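Local coordinates for protein E3 ubiquitin ligase RavN (Legionella pneumophila, PDB 5MIY) that acts as an E3 ubiquitin ligase, a Legionella effector that probably promotes transfer of ubiquitin to target proteins, at residues 28-40 with 82-96. Residues are numbered along the deposited sequence; the frame is centred on the assembly and turned at random.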
# COMPACT_ATOMS: atom_id res chain seq x y z
N LEU A 28 1.68 -5.00 -0.29
CA LEU A 28 2.41 -5.27 -1.51
C LEU A 28 1.45 -5.39 -2.69
O LEU A 28 0.37 -5.96 -2.56
CB LEU A 28 3.21 -6.58 -1.37
CG LEU A 28 4.44 -6.77 -2.25
CD1 LEU A 28 5.60 -5.97 -1.68
CD2 LEU A 28 4.79 -8.27 -2.33
N VAL A 29 1.85 -4.84 -3.84
CA VAL A 29 1.14 -5.10 -5.08
C VAL A 29 2.14 -5.66 -6.09
O VAL A 29 3.36 -5.46 -5.98
CB VAL A 29 0.42 -3.86 -5.65
CG1 VAL A 29 -0.58 -3.30 -4.63
CG2 VAL A 29 1.42 -2.80 -6.09
N LYS A 30 1.61 -6.38 -7.07
CA LYS A 30 2.40 -6.98 -8.15
C LYS A 30 2.31 -6.07 -9.37
O LYS A 30 1.21 -5.73 -9.81
CB LYS A 30 1.87 -8.38 -8.49
CG LYS A 30 2.71 -9.19 -9.47
CD LYS A 30 2.26 -10.66 -9.48
CE LYS A 30 3.15 -11.54 -10.34
NZ LYS A 30 2.83 -12.99 -10.15
N ILE A 31 3.46 -5.67 -9.91
CA ILE A 31 3.49 -4.79 -11.08
C ILE A 31 4.10 -5.46 -12.30
O ILE A 31 4.20 -4.83 -13.35
CB ILE A 31 4.22 -3.47 -10.78
CG1 ILE A 31 5.72 -3.71 -10.61
CG2 ILE A 31 3.63 -2.78 -9.55
CD1 ILE A 31 6.54 -2.44 -10.65
N GLY A 32 4.49 -6.73 -12.19
CA GLY A 32 5.05 -7.46 -13.31
C GLY A 32 5.43 -8.84 -12.83
O GLY A 32 5.24 -9.20 -11.66
N ASP A 33 5.99 -9.63 -13.75
CA ASP A 33 6.47 -10.94 -13.36
C ASP A 33 7.71 -10.79 -12.49
O ASP A 33 8.65 -10.08 -12.85
CB ASP A 33 6.79 -11.80 -14.58
CG ASP A 33 7.08 -13.23 -14.21
OD1 ASP A 33 6.16 -13.91 -13.70
OD2 ASP A 33 8.23 -13.69 -14.41
N ASN A 34 7.69 -11.44 -11.32
CA ASN A 34 8.77 -11.34 -10.33
C ASN A 34 9.07 -9.89 -9.95
O ASN A 34 10.20 -9.55 -9.56
CB ASN A 34 10.04 -12.05 -10.82
CG ASN A 34 11.01 -12.37 -9.70
OD1 ASN A 34 10.61 -12.86 -8.64
ND2 ASN A 34 12.29 -12.10 -9.92
N LYS A 35 8.08 -9.01 -10.05
CA LYS A 35 8.24 -7.59 -9.74
C LYS A 35 7.11 -7.14 -8.83
O LYS A 35 5.95 -7.09 -9.26
CB LYS A 35 8.29 -6.75 -11.02
CG LYS A 35 9.51 -7.03 -11.89
CD LYS A 35 9.54 -6.13 -13.12
CE LYS A 35 9.50 -4.66 -12.75
NZ LYS A 35 9.46 -3.79 -13.95
N PHE A 36 7.44 -6.80 -7.59
CA PHE A 36 6.46 -6.38 -6.60
C PHE A 36 6.85 -5.02 -6.03
O PHE A 36 8.03 -4.66 -6.01
CB PHE A 36 6.32 -7.42 -5.48
CG PHE A 36 5.94 -8.79 -5.96
CD1 PHE A 36 6.90 -9.68 -6.40
CD2 PHE A 36 4.61 -9.17 -6.01
CE1 PHE A 36 6.55 -10.94 -6.85
CE2 PHE A 36 4.25 -10.43 -6.46
CZ PHE A 36 5.22 -11.31 -6.89
N SER A 37 5.86 -4.27 -5.57
CA SER A 37 6.09 -2.94 -5.05
C SER A 37 5.46 -2.80 -3.67
O SER A 37 4.32 -3.23 -3.45
CB SER A 37 5.55 -1.86 -5.99
OG SER A 37 5.77 -0.57 -5.47
N ILE A 38 6.19 -2.18 -2.75
CA ILE A 38 5.69 -1.89 -1.42
C ILE A 38 4.97 -0.55 -1.43
O ILE A 38 5.52 0.46 -1.89
CB ILE A 38 6.83 -1.92 -0.38
CG1 ILE A 38 6.26 -1.95 1.03
CG2 ILE A 38 7.81 -0.78 -0.60
CD1 ILE A 38 5.67 -3.30 1.40
N LYS A 39 3.72 -0.53 -0.95
CA LYS A 39 2.91 0.68 -0.94
C LYS A 39 2.53 1.04 0.49
O LYS A 39 2.34 0.16 1.34
CB LYS A 39 1.64 0.51 -1.78
CG LYS A 39 1.89 0.11 -3.22
CD LYS A 39 2.71 1.17 -3.95
CE LYS A 39 2.83 0.83 -5.43
NZ LYS A 39 3.54 1.88 -6.22
N ALA A 40 2.42 2.34 0.75
CA ALA A 40 1.99 2.83 2.05
C ALA A 40 0.99 3.96 1.84
O ALA A 40 1.25 4.87 1.03
CB ALA A 40 3.18 3.32 2.88
N LEU A 82 10.76 5.94 1.56
CA LEU A 82 10.38 4.66 0.98
C LEU A 82 10.66 4.64 -0.51
O LEU A 82 10.28 5.57 -1.24
CB LEU A 82 8.90 4.39 1.25
CG LEU A 82 8.38 3.02 0.80
CD1 LEU A 82 9.07 1.89 1.55
CD2 LEU A 82 6.87 2.95 0.97
N THR A 83 11.33 3.59 -0.98
CA THR A 83 11.65 3.47 -2.39
C THR A 83 10.38 3.28 -3.21
O THR A 83 9.34 2.82 -2.73
CB THR A 83 12.60 2.30 -2.63
OG1 THR A 83 13.06 2.33 -3.99
CG2 THR A 83 11.89 0.98 -2.39
N ASN A 84 10.47 3.67 -4.49
CA ASN A 84 9.42 3.40 -5.46
C ASN A 84 9.82 2.33 -6.46
O ASN A 84 9.09 2.09 -7.43
CB ASN A 84 9.04 4.69 -6.20
CG ASN A 84 7.74 5.28 -5.71
OD1 ASN A 84 6.66 4.76 -6.00
ND2 ASN A 84 7.82 6.37 -4.95
N GLN A 85 10.97 1.68 -6.25
CA GLN A 85 11.51 0.66 -7.14
C GLN A 85 10.98 -0.72 -6.76
O GLN A 85 10.74 -1.00 -5.58
CB GLN A 85 13.04 0.66 -7.07
CG GLN A 85 13.67 1.94 -7.59
CD GLN A 85 13.15 2.34 -8.96
OE1 GLN A 85 12.72 3.47 -9.17
NE2 GLN A 85 13.20 1.40 -9.91
N PRO A 86 10.80 -1.61 -7.73
CA PRO A 86 10.24 -2.93 -7.45
C PRO A 86 11.26 -3.85 -6.79
O PRO A 86 12.47 -3.63 -6.84
CB PRO A 86 9.84 -3.45 -8.83
CG PRO A 86 10.77 -2.76 -9.77
CD PRO A 86 11.04 -1.40 -9.18
N ILE A 87 10.74 -4.91 -6.17
CA ILE A 87 11.58 -5.95 -5.57
C ILE A 87 11.10 -7.31 -6.05
O ILE A 87 9.92 -7.52 -6.36
CB ILE A 87 11.59 -5.88 -4.03
CG1 ILE A 87 10.21 -6.23 -3.45
CG2 ILE A 87 12.03 -4.50 -3.55
CD1 ILE A 87 10.19 -6.24 -1.94
N SER A 88 12.04 -8.25 -6.12
CA SER A 88 11.78 -9.59 -6.61
C SER A 88 11.00 -10.41 -5.58
O SER A 88 10.93 -10.06 -4.40
CB SER A 88 13.09 -10.31 -6.92
OG SER A 88 13.70 -10.75 -5.71
N LYS A 89 10.43 -11.52 -6.05
CA LYS A 89 9.73 -12.43 -5.15
C LYS A 89 10.66 -12.95 -4.06
O LYS A 89 10.25 -13.10 -2.90
CB LYS A 89 9.13 -13.60 -5.94
CG LYS A 89 8.62 -14.75 -5.09
CD LYS A 89 7.85 -15.76 -5.93
CE LYS A 89 8.71 -16.30 -7.07
NZ LYS A 89 7.90 -17.10 -8.03
N ASP A 90 11.92 -13.24 -4.42
CA ASP A 90 12.89 -13.68 -3.42
C ASP A 90 13.11 -12.61 -2.37
O ASP A 90 13.08 -12.88 -1.17
CB ASP A 90 14.21 -14.05 -4.10
CG ASP A 90 14.19 -15.44 -4.71
OD1 ASP A 90 13.48 -16.32 -4.17
OD2 ASP A 90 14.88 -15.66 -5.73
N GLN A 91 13.31 -11.36 -2.82
CA GLN A 91 13.45 -10.25 -1.89
C GLN A 91 12.20 -10.09 -1.02
O GLN A 91 12.30 -9.81 0.18
CB GLN A 91 13.75 -8.96 -2.65
CG GLN A 91 15.16 -8.92 -3.23
CD GLN A 91 15.35 -7.81 -4.25
OE1 GLN A 91 14.39 -7.39 -4.90
NE2 GLN A 91 16.58 -7.35 -4.40
N VAL A 92 11.01 -10.29 -1.61
CA VAL A 92 9.79 -10.23 -0.82
C VAL A 92 9.82 -11.28 0.28
O VAL A 92 9.47 -11.01 1.44
CB VAL A 92 8.54 -10.40 -1.71
CG1 VAL A 92 7.31 -10.58 -0.85
CG2 VAL A 92 8.37 -9.22 -2.65
N ILE A 93 10.25 -12.50 -0.05
CA ILE A 93 10.30 -13.55 0.95
C ILE A 93 11.33 -13.22 2.03
O ILE A 93 11.07 -13.41 3.22
CB ILE A 93 10.60 -14.91 0.28
CG1 ILE A 93 9.52 -15.24 -0.75
CG2 ILE A 93 10.71 -16.01 1.32
CD1 ILE A 93 9.93 -16.34 -1.71
N GLU A 94 12.48 -12.68 1.63
CA GLU A 94 13.55 -12.41 2.60
C GLU A 94 13.17 -11.27 3.54
O GLU A 94 13.45 -11.33 4.74
CB GLU A 94 14.85 -12.09 1.87
CG GLU A 94 15.46 -13.27 1.12
CD GLU A 94 16.33 -12.84 -0.04
OE1 GLU A 94 16.57 -13.67 -0.95
OE2 GLU A 94 16.79 -11.67 -0.05
N LEU A 95 12.53 -10.23 3.00
CA LEU A 95 12.22 -9.05 3.80
C LEU A 95 10.95 -9.23 4.62
O LEU A 95 10.90 -8.81 5.78
CB LEU A 95 12.11 -7.83 2.89
CG LEU A 95 13.37 -7.43 2.11
CD1 LEU A 95 13.03 -6.53 0.93
CD2 LEU A 95 14.38 -6.76 3.03
N PHE A 96 9.91 -9.86 4.06
CA PHE A 96 8.60 -9.88 4.69
C PHE A 96 8.05 -11.27 4.99
O PHE A 96 6.96 -11.37 5.58
CB PHE A 96 7.60 -9.09 3.82
CG PHE A 96 8.07 -7.69 3.49
CD1 PHE A 96 8.12 -6.71 4.48
CD2 PHE A 96 8.48 -7.37 2.21
CE1 PHE A 96 8.57 -5.43 4.19
CE2 PHE A 96 8.93 -6.09 1.91
CZ PHE A 96 8.97 -5.12 2.90
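F36 and I87 clasp each other through their backbones: F36 N gives a hydrogen bond to I87 O (2.9 Å), and I87 N returns one to F36 O (2.7 Å). The F36 ring presents an edge to that same I87 O, which lies near the ring plane. The F36 and K89 side chains lie side by side, pointing the same way, with F36 CE1 3.8 Å from K89 CB; K89 NZ forms a salt bridge with D101. The F36–I87 pair, a lone antiparallel hydrogen-bonded bridge, sits on strand 35-41, outermost in the chain's four-stranded sheet; just past I87, S88 is the N-cap of helix 89-96. S88 and Q91 form a capping box: S88 OG accepts from Q91 N, and Q91 OE1 from S88 N. N34, in the type II turn of the hairpin, reaches over to the same helix start: OD1 accepts from K89 N at 2.9 Å, the donor standing 50° out of the carbonyl plane. One turn on, V92 meets L28 tip to tip, CG2 to CD2 at 3.7 Å, and its CG2 also packs against F36 CB. Two residues past F36, I38 splits its branches: CG1, anti to the backbone N (chi1 -167°), carries CD1 toward F96 CZ, whereas CG2 lies 3.7 Å from L82 CD1.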